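Local coordinates for arabinogalactan endo-1,4-beta-galactosidase (Ignisphaera aggregans, PDB 7OSK), which probably hydrolyses internal beta-1,4-galactosidic bonds of arabinogalactan, this chain being the calcium-binding glycoside hydrolase family 53 domain of a longer archaeal protein, at residues Gly45-Val48 / Asp49-Arg52; Asn171-Lys174 / Tyr175-Glu178; Ala203-Trp206 / Thr207-Val210; Thr269-Asp272 / Phe273-Leu276. All coordinates share one frame; numbering follows the deposited sequence.

How the contacts relate
From the N terminus the four contacts follow one another in series, each within a single continuous run of eight residues, so none encloses a long loop and none nests in or crosses another. Contact 1 is the turn leading into strand 51-55, the first of the eight-stranded barrel. Contact 2 lies in the last turns of helix 158-178, contact 3 at the start of helix 206-223 and contact 4 at the start of helix 270-283. Contact 2 reaches the far part of contact 3's helix through Leu173. Contacts 1 and 4, centres 20 Å apart, both pack on helix 324-342, whereas contacts 2 and 4, centres 38 Å apart, lie on opposite sides of the chain's centre.

Contact 1: residues Gly45-Val48 / Asp49-Arg52; sequences GLPV and DFIR
Leu46 and Phe50 carry the apolar part of this turn. The CD1 methyl of Leu46 sits over the middle of the Phe50 ring, 3.6 Å from its centroid and 12° off the ring normal, a CH-pi contact in which the two side chains meet at about a right angle. Phe50 holds its CG anti to the backbone N (chi1 -164°), which brings one ring face under the Leu46 methyl. Pro47 adds a looser touch, its CD 4.3 Å from Phe50 CD1 and oblique to the ring.

The polar part is mostly backbone. Residues 47-50 form a type I beta turn, closed by a bond from Phe50 N to Pro47 O of 3.3 Å. Pro47 O also takes a hydrogen bond from Tyr395 OH. At the surface, the Asp49 carboxylate folds back beside the proline ring, with OD1 of Asp49 3.2 Å from Pro47 CB.

With alanine at Phe50, the Leu46 methyl is likely to lose the ring face it rests on, and a gap to open between the turn and helix 324-342.

In the fold, Phe50 lies against Ile335 and Leu338 of that helix and Ala346 of strand 346-352. Arg52 pairs through its backbone with Asn89, while Ile51 pairs with Leu347 and Ile349, setting strand 51-55 between the second and last strands of the barrel.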
loop_
_atom_site.group_PDB
_atom_site.type_symbol
_atom_site.label_atom_id
_atom_site.label_comp_id
_atom_site.label_asym_id
_atom_site.label_seq_id
_atom_site.Cartn_x
_atom_site.Cartn_y
_atom_site.Cartn_z
ATOM N N GLY A 45 11.247 19.002 12.629
ATOM C CA GLY A 45 11.720 19.269 11.283
ATOM C C GLY A 45 10.972 18.523 10.196
ATOM O O GLY A 45 11.370 18.556 9.032
ATOM N N LEU A 46 9.887 17.851 10.567
ATOM C CA LEU A 46 9.116 17.062 9.611
ATOM C C LEU A 46 8.430 17.972 8.581
ATOM O O LEU A 46 7.620 18.819 8.957
ATOM C CB LEU A 46 8.078 16.208 10.345
ATOM C CG LEU A 46 7.314 15.179 9.505
ATOM C CD1 LEU A 46 8.251 14.134 8.914
ATOM C CD2 LEU A 46 6.241 14.510 10.345
ATOM N N PRO A 47 8.756 17.804 7.282
ATOM C CA PRO A 47 8.144 18.638 6.234
ATOM C C PRO A 47 6.619 18.547 6.199
ATOM O O PRO A 47 6.065 17.490 6.495
ATOM C CB PRO A 47 8.742 18.072 4.941
ATOM C CG PRO A 47 10.009 17.429 5.352
ATOM C CD PRO A 47 9.760 16.881 6.719
ATOM N N VAL A 48 5.955 19.641 5.832
ATOM C CA VAL A 48 4.494 19.676 5.789
ATOM C C VAL A 48 3.928 18.903 4.595
ATOM O O VAL A 48 2.734 18.602 4.558
ATOM C CB VAL A 48 3.960 21.127 5.739
ATOM C CG1 VAL A 48 4.241 21.846 7.051
ATOM C CG2 VAL A 48 4.559 21.894 4.561
ATOM N N ASP A 49 4.787 18.584 3.629
ATOM C CA ASP A 49 4.379 17.837 2.438
ATOM C C ASP A 49 4.819 16.374 2.522
ATOM O O ASP A 49 4.809 15.649 1.527
ATOM C CB ASP A 49 4.954 18.493 1.180
ATOM C CG ASP A 49 6.462 18.648 1.238
ATOM O OD1 ASP A 49 7.009 18.737 2.359
ATOM O OD2 ASP A 49 7.100 18.685 0.163
ATOM N N PHE A 50 5.205 15.954 3.724
ATOM C CA PHE A 50 5.600 14.574 3.997
ATOM C C PHE A 50 4.421 13.634 3.744
ATOM O O PHE A 50 3.293 13.943 4.124
ATOM C CB PHE A 50 6.088 14.462 5.444
ATOM C CG PHE A 50 6.856 13.209 5.747
ATOM C CD1 PHE A 50 8.178 13.081 5.361
ATOM C CD2 PHE A 50 6.268 12.172 6.447
ATOM C CE1 PHE A 50 8.890 11.934 5.650
ATOM C CE2 PHE A 50 6.977 11.026 6.740
ATOM C CZ PHE A 50 8.290 10.910 6.344
ATOM N N ILE A 51 4.669 12.495 3.097
ATOM C CA ILE A 51 3.584 11.570 2.779
ATOM C C ILE A 51 3.115 10.851 4.036
ATOM O O ILE A 51 3.769 9.932 4.526
ATOM C CB ILE A 51 3.992 10.533 1.702
ATOM C CG1 ILE A 51 4.266 11.241 0.375
ATOM C CG2 ILE A 51 2.898 9.464 1.523
ATOM C CD1 ILE A 51 4.639 10.316 -0.763
ATOM N N ARG A 52 1.979 11.301 4.553
ATOM C CA ARG A 52 1.316 10.659 5.678
ATOM C C ARG A 52 0.039 10.015 5.149
ATOM O O ARG A 52 -1.058 10.522 5.362
ATOM C CB ARG A 52 1.008 11.673 6.785
ATOM C CG ARG A 52 2.148 12.653 7.081
ATOM C CD ARG A 52 1.657 14.014 7.581
ATOM N NE ARG A 52 0.558 14.560 6.778
ATOM C CZ ARG A 52 0.380 15.848 6.493
ATOM N NH1 ARG A 52 1.228 16.769 6.929
ATOM N NH2 ARG A 52 -0.660 16.216 5.761
#

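Contact 2: residues Asn171-Lys174 / Tyr175-Glu178; sequences NALK and YMAE
Met176 places its CG anti to its own carbonyl carbon (chi1 -50°), which lays that methylene against the carbonyl oxygen of Ala172, Met176 CG to Ala172 O being 3.3 Å. Glu178 starts in the same way (chi1 -68°), which sets Glu178 CG 3.3 Å from Lys174 O; the bend at chi2 then swings the carboxylate back toward the preceding turn. There Lys174 brings its ammonium to the same side, but Lys174 NZ and Glu178 OE2 remain 4.7 Å apart: opposite charges near one another at the exposed surface without touching.

On the buried side, Leu173 and Met176 send their ends the same way and meet lightly, CD2 of Leu173 lying 4.3 Å from SD of Met176. Tyr175 CB and Ala177 CB lie closest to carbonyl oxygens of the turn before.

The backbone binds the two halves more firmly. Tyr175 N donates to Asn171 O at 2.9 Å, with a weak second branch to Ala172 O; Met176 N reaches Ala172 O at 3.2 Å, and Ala177 N reaches Leu173 O at 3.0 Å.

Tyr175 packs on Leu114, Pro115 and Thr118 and stacks with His179, Met176 meets Ile133, and Leu173 touches Val220 and Val223. Polar residues outward and apolar ones inward mark an amphipathic outer helix of a TIM barrel, here within the right-handed beta-alpha-beta crossover from strand 130-135 to strand 185-188.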
loop_
_atom_site.group_PDB
_atom_site.type_symbol
_atom_site.label_atom_id
_atom_site.label_comp_id
_atom_site.label_asym_id
_atom_site.label_seq_id
_atom_site.Cartn_x
_atom_site.Cartn_y
_atom_site.Cartn_z
ATOM N N ASN A 171 -4.062 2.083 -21.214
ATOM C CA ASN A 171 -5.505 2.280 -21.167
ATOM C C ASN A 171 -6.011 2.430 -19.736
ATOM O O ASN A 171 -6.964 3.166 -19.485
ATOM C CB ASN A 171 -6.219 1.116 -21.855
ATOM C CG ASN A 171 -6.122 1.183 -23.370
ATOM O OD1 ASN A 171 -6.201 2.259 -23.964
ATOM N ND2 ASN A 171 -5.952 0.027 -24.005
ATOM N N ALA A 172 -5.373 1.731 -18.800
ATOM C CA ALA A 172 -5.735 1.843 -17.391
ATOM C C ALA A 172 -5.550 3.277 -16.914
ATOM O O ALA A 172 -6.479 3.882 -16.390
ATOM C CB ALA A 172 -4.911 0.891 -16.542
ATOM N N LEU A 173 -4.354 3.826 -17.112
ATOM C CA LEU A 173 -4.066 5.187 -16.668
ATOM C C LEU A 173 -4.799 6.222 -17.519
ATOM O O LEU A 173 -5.126 7.305 -17.035
ATOM C CB LEU A 173 -2.560 5.448 -16.695
ATOM C CG LEU A 173 -1.736 4.625 -15.698
ATOM C CD1 LEU A 173 -0.255 4.890 -15.877
ATOM C CD2 LEU A 173 -2.150 4.909 -14.261
ATOM N N LYS A 174 -5.063 5.890 -18.781
ATOM C CA LYS A 174 -5.873 6.757 -19.632
ATOM C C LYS A 174 -7.306 6.819 -19.113
ATOM O O LYS A 174 -7.986 7.834 -19.267
ATOM C CB LYS A 174 -5.864 6.271 -21.085
ATOM C CG LYS A 174 -4.908 7.026 -22.002
ATOM C CD LYS A 174 -5.336 8.479 -22.185
ATOM C CE LYS A 174 -4.399 9.227 -23.116
ATOM N NZ LYS A 174 -4.666 10.690 -23.097
ATOM N N TYR A 175 -7.760 5.727 -18.503
ATOM C CA TYR A 175 -9.091 5.673 -17.911
ATOM C C TYR A 175 -9.167 6.578 -16.682
ATOM O O TYR A 175 -10.125 7.338 -16.517
ATOM C CB TYR A 175 -9.454 4.229 -17.545
ATOM C CG TYR A 175 -10.769 4.068 -16.813
ATOM C CD1 TYR A 175 -10.828 4.151 -15.428
ATOM C CD2 TYR A 175 -11.946 3.818 -17.504
ATOM C CE1 TYR A 175 -12.022 3.999 -14.752
ATOM C CE2 TYR A 175 -13.149 3.664 -16.834
ATOM C CZ TYR A 175 -13.180 3.757 -15.459
ATOM O OH TYR A 175 -14.374 3.604 -14.787
ATOM N N MET A 176 -8.147 6.507 -15.832
ATOM C CA MET A 176 -8.123 7.285 -14.598
ATOM C C MET A 176 -7.980 8.780 -14.881
ATOM O O MET A 176 -8.543 9.611 -14.168
ATOM C CB MET A 176 -6.980 6.820 -13.692
ATOM C CG MET A 176 -6.932 5.319 -13.471
ATOM S SD MET A 176 -5.832 4.810 -12.139
ATOM C CE MET A 176 -6.714 5.455 -10.717
ATOM N N ALA A 177 -7.227 9.114 -15.924
ATOM C CA ALA A 177 -6.978 10.509 -16.277
ATOM C C ALA A 177 -8.270 11.227 -16.662
ATOM O O ALA A 177 -8.427 12.420 -16.395
ATOM C CB ALA A 177 -5.970 10.596 -17.416
ATOM N N GLU A 178 -9.195 10.497 -17.278
ATOM C CA GLU A 178 -10.422 11.095 -17.796
ATOM C C GLU A 178 -11.484 11.266 -16.718
ATOM O O GLU A 178 -12.314 12.174 -16.791
ATOM C CB GLU A 178 -10.971 10.250 -18.942
ATOM C CG GLU A 178 -10.086 10.284 -20.166
ATOM C CD GLU A 178 -9.869 11.695 -20.682
ATOM O OE1 GLU A 178 -10.848 12.474 -20.704
ATOM O OE2 GLU A 178 -8.723 12.021 -21.058
#

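Contact 3: residues Ala203-Trp206 / Thr207-Val210; sequences AANW and TQFV
Trp206 lays one face of its indole over Phe209 and Val210, and this is the tightly packed part of the contact. Phe209 presents an edge: its CD2 comes within 3.6 Å of Trp206 CE3, the planes stand at 83°, and the centroid of the phenyl ring is 5.2 Å from that of the indole six-membered ring, an edge-to-face (T-shaped) pair. On the same face, farther toward the pyrrole part, Val210 CG2 makes a CH-pi contact 3.7 Å from the centroid of the Trp206 five-membered ring. Ala203 rests beside the Phe209 ring, Ala203 CA lying 3.8 Å from Phe209 CD2. Trp206 is set for both partners by a chi1 of -172°, with CG opposite the backbone N, which sends the indole alongside the helix. Its NE1 is satisfied by Ser251 OG, which is likely to hold the ring in this rotation, and Arg247 adds a cation-pi contact.

The other side is looser. Asn205 CB and Gln208 CB are 4.2 Å apart. Thr207 faces solvent.

Replacing Trp206 by an alanine is likely to leave the Phe209 edge and the Val210 methyl without the face they rest on, and Ser251 OG without its indole partner.

Two bonds start the helix: Phe209 N to Asn205 O, 2.7 Å, and Val210 N to Trp206 O, 2.8 Å. Asn205 holds the N-cap position without a capping bond from its side chain and centres an inverse gamma turn. This is the first turn of an outer TIM-barrel helix, joined by its aromatic pair to Phe244 of the adjacent helix 238-250.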
loop_
_atom_site.group_PDB
_atom_site.type_symbol
_atom_site.label_atom_id
_atom_site.label_comp_id
_atom_site.label_asym_id
_atom_site.label_seq_id
_atom_site.Cartn_x
_atom_site.Cartn_y
_atom_site.Cartn_z
ATOM N N ALA A 203 11.784 -13.183 -11.739
ATOM C CA ALA A 203 13.087 -12.725 -11.242
ATOM C C ALA A 203 14.236 -13.646 -11.674
ATOM O O ALA A 203 15.291 -13.166 -12.097
ATOM C CB ALA A 203 13.059 -12.588 -9.720
ATOM N N ALA A 204 14.045 -14.957 -11.536
ATOM C CA ALA A 204 14.949 -15.938 -12.127
ATOM C C ALA A 204 15.115 -15.654 -13.617
ATOM O O ALA A 204 16.233 -15.627 -14.133
ATOM C CB ALA A 204 14.425 -17.342 -11.905
ATOM N N ASN A 205 13.995 -15.444 -14.302
ATOM C CA ASN A 205 14.023 -14.955 -15.674
ATOM C C ASN A 205 14.202 -13.444 -15.661
ATOM O O ASN A 205 13.304 -12.702 -16.061
ATOM C CB ASN A 205 12.740 -15.325 -16.423
ATOM C CG ASN A 205 12.360 -16.776 -16.248
ATOM O OD1 ASN A 205 11.475 -17.104 -15.459
ATOM N ND2 ASN A 205 13.027 -17.658 -16.985
ATOM N N TRP A 206 15.359 -12.994 -15.187
ATOM C CA TRP A 206 15.600 -11.570 -14.987
ATOM C C TRP A 206 15.412 -10.766 -16.264
ATOM O O TRP A 206 14.846 -9.677 -16.236
ATOM C CB TRP A 206 17.007 -11.333 -14.449
ATOM C CG TRP A 206 17.223 -9.911 -14.061
ATOM C CD1 TRP A 206 17.813 -8.934 -14.806
ATOM C CD2 TRP A 206 16.828 -9.294 -12.832
ATOM N NE1 TRP A 206 17.819 -7.749 -14.114
ATOM C CE2 TRP A 206 17.218 -7.943 -12.898
ATOM C CE3 TRP A 206 16.186 -9.757 -11.678
ATOM C CZ2 TRP A 206 16.989 -7.051 -11.856
ATOM C CZ3 TRP A 206 15.960 -8.871 -10.647
ATOM C CH2 TRP A 206 16.359 -7.532 -10.740
ATOM N N THR A 207 15.896 -11.302 -17.378
ATOM C CA THR A 207 15.798 -10.617 -18.661
ATOM C C THR A 207 14.341 -10.335 -19.022
ATOM O O THR A 207 13.983 -9.211 -19.376
ATOM C CB THR A 207 16.449 -11.442 -19.788
ATOM O OG1 THR A 207 17.789 -11.793 -19.414
ATOM C CG2 THR A 207 16.474 -10.652 -21.091
ATOM N N GLN A 208 13.507 -11.363 -18.921
ATOM C CA GLN A 208 12.091 -11.234 -19.233
ATOM C C GLN A 208 11.386 -10.392 -18.178
ATOM O O GLN A 208 10.483 -9.614 -18.486
ATOM C CB GLN A 208 11.444 -12.614 -19.333
ATOM C CG GLN A 208 11.957 -13.434 -20.501
ATOM C CD GLN A 208 11.138 -14.685 -20.744
ATOM O OE1 GLN A 208 10.472 -15.195 -19.841
ATOM N NE2 GLN A 208 11.177 -15.184 -21.975
ATOM N N PHE A 209 11.814 -10.564 -16.932
ATOM C CA PHE A 209 11.313 -9.780 -15.810
ATOM C C PHE A 209 11.497 -8.282 -16.072
ATOM O O PHE A 209 10.581 -7.491 -15.851
ATOM C CB PHE A 209 12.032 -10.211 -14.523
ATOM C CG PHE A 209 11.719 -9.365 -13.315
ATOM C CD1 PHE A 209 10.470 -8.790 -13.138
ATOM C CD2 PHE A 209 12.687 -9.154 -12.348
ATOM C CE1 PHE A 209 10.200 -8.017 -12.020
ATOM C CE2 PHE A 209 12.421 -8.385 -11.231
ATOM C CZ PHE A 209 11.179 -7.816 -11.067
ATOM N N VAL A 210 12.672 -7.903 -16.567
ATOM C CA VAL A 210 12.980 -6.498 -16.831
ATOM C C VAL A 210 12.222 -5.979 -18.049
ATOM O O VAL A 210 11.858 -4.806 -18.112
ATOM C CB VAL A 210 14.493 -6.289 -17.047
ATOM C CG1 VAL A 210 14.785 -4.881 -17.565
ATOM C CG2 VAL A 210 15.243 -6.536 -15.752
#

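Contact 4: residues Thr269-Asp272 / Phe273-Leu276; sequences TMDD and FRNL
Arg274 meets Met270 at the edge of its guanidinium, near the plane, with Met270 CG 4.1 Å from Arg274 NH1. The carboxylate of Asp271 is turned 60° from that guanidinium and touches only the stem, OD1 of Asp271 lying 4.1 Å from Arg274 CD. The charged end extends beyond the helix to salt bridges with Glu340 and Glu341. Inward, the Phe273 ring meets that of Phe262 and packs on Leu334 and Val236.

Thr269 and Asp272 close the helix start as a capping box. Thr269 OG1 accepts from Asp272 N at 3.2 Å, and Asp272 OD2 takes Thr269 N at 2.8 Å, met on its anti side and 34° out of the carboxylate plane. Asp272 holds CG beside its backbone N (chi1 -63°), turning the acid back to Thr269. Regular bonds follow: Arg274 N to Met270 O, 3.0 Å, and Asn275 N to Asp271 O, 3.0 Å.

The box gives Asp272 N, in the first turn, and Thr269 N, at the N-cap, side-chain acceptors; for Asp272 N it stands in for the carbonyl a helix start lacks. Asp271 and Asp272 probably interact favourably with the positive end of the helix dipole, while Arg274 ties helix 270-283 to helix 324-342 by charge.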
loop_
_atom_site.group_PDB
_atom_site.type_symbol
_atom_site.label_atom_id
_atom_site.label_comp_id
_atom_site.label_asym_id
_atom_site.label_seq_id
_atom_site.Cartn_x
_atom_site.Cartn_y
_atom_site.Cartn_z
ATOM N N THR A 269 12.941 -5.343 13.706
ATOM C CA THR A 269 12.834 -4.279 14.695
ATOM C C THR A 269 12.921 -2.908 14.038
ATOM O O THR A 269 13.173 -2.798 12.837
ATOM C CB THR A 269 13.944 -4.389 15.757
ATOM O OG1 THR A 269 15.226 -4.219 15.136
ATOM C CG2 THR A 269 13.889 -5.743 16.450
ATOM N N MET A 270 12.710 -1.867 14.836
ATOM C CA MET A 270 12.809 -0.498 14.350
ATOM C C MET A 270 14.236 -0.200 13.901
ATOM O O MET A 270 14.455 0.573 12.967
ATOM C CB MET A 270 12.379 0.489 15.437
ATOM C CG MET A 270 12.112 1.898 14.928
ATOM S SD MET A 270 10.743 1.978 13.755
ATOM C CE MET A 270 9.387 1.365 14.755
ATOM N N ASP A 271 15.201 -0.821 14.574
ATOM C CA ASP A 271 16.608 -0.663 14.222
ATOM C C ASP A 271 16.918 -1.331 12.887
ATOM O O ASP A 271 17.716 -0.821 12.102
ATOM C CB ASP A 271 17.505 -1.241 15.317
ATOM C CG ASP A 271 17.987 -0.188 16.295
ATOM O OD1 ASP A 271 18.482 0.866 15.845
ATOM O OD2 ASP A 271 17.868 -0.415 17.517
ATOM N N ASP A 272 16.289 -2.476 12.638
ATOM C CA ASP A 272 16.451 -3.168 11.364
ATOM C C ASP A 272 15.925 -2.299 10.225
ATOM O O ASP A 272 16.438 -2.347 9.105
ATOM C CB ASP A 272 15.724 -4.516 11.381
ATOM C CG ASP A 272 16.288 -5.472 12.416
ATOM O OD1 ASP A 272 17.509 -5.426 12.670
ATOM O OD2 ASP A 272 15.508 -6.271 12.975
ATOM N N PHE A 273 14.900 -1.504 10.519
ATOM C CA PHE A 273 14.350 -0.578 9.539
ATOM C C PHE A 273 15.301 0.595 9.322
ATOM O O PHE A 273 15.485 1.053 8.198
ATOM C CB PHE A 273 12.975 -0.074 9.983
ATOM C CG PHE A 273 12.359 0.922 9.038
ATOM C CD1 PHE A 273 11.791 0.508 7.844
ATOM C CD2 PHE A 273 12.346 2.273 9.345
ATOM C CE1 PHE A 273 11.225 1.420 6.974
ATOM C CE2 PHE A 273 11.781 3.191 8.479
ATOM C CZ PHE A 273 11.220 2.764 7.293
ATOM N N ARG A 274 15.910 1.070 10.405
ATOM C CA ARG A 274 16.865 2.172 10.332
ATOM C C ARG A 274 18.064 1.820 9.461
ATOM O O ARG A 274 18.543 2.645 8.684
ATOM C CB ARG A 274 17.351 2.555 11.730
ATOM C CG ARG A 274 16.601 3.715 12.355
ATOM C CD ARG A 274 17.236 4.139 13.669
ATOM N NE ARG A 274 16.863 5.502 14.039
ATOM C CZ ARG A 274 15.762 5.830 14.707
ATOM N NH1 ARG A 274 14.900 4.896 15.093
ATOM N NH2 ARG A 274 15.519 7.101 14.990
ATOM N N ASN A 275 18.549 0.592 9.599
ATOM C CA ASN A 275 19.717 0.146 8.853
ATOM C C ASN A 275 19.440 0.094 7.357
ATOM O O ASN A 275 20.321 0.382 6.547
ATOM C CB ASN A 275 20.174 -1.229 9.345
ATOM C CG ASN A 275 20.553 -1.226 10.812
ATOM O OD1 ASN A 275 21.117 -0.255 11.321
ATOM N ND2 ASN A 275 20.243 -2.316 11.503
ATOM N N LEU A 276 18.217 -0.274 6.993
ATOM C CA LEU A 276 17.834 -0.330 5.588
ATOM C C LEU A 276 17.812 1.063 4.976
ATOM O O LEU A 276 18.337 1.278 3.885
ATOM C CB LEU A 276 16.463 -0.987 5.417
ATOM C CG LEU A 276 15.970 -1.052 3.966
ATOM C CD1 LEU A 276 16.868 -1.959 3.131
ATOM C CD2 LEU A 276 14.530 -1.509 3.899
#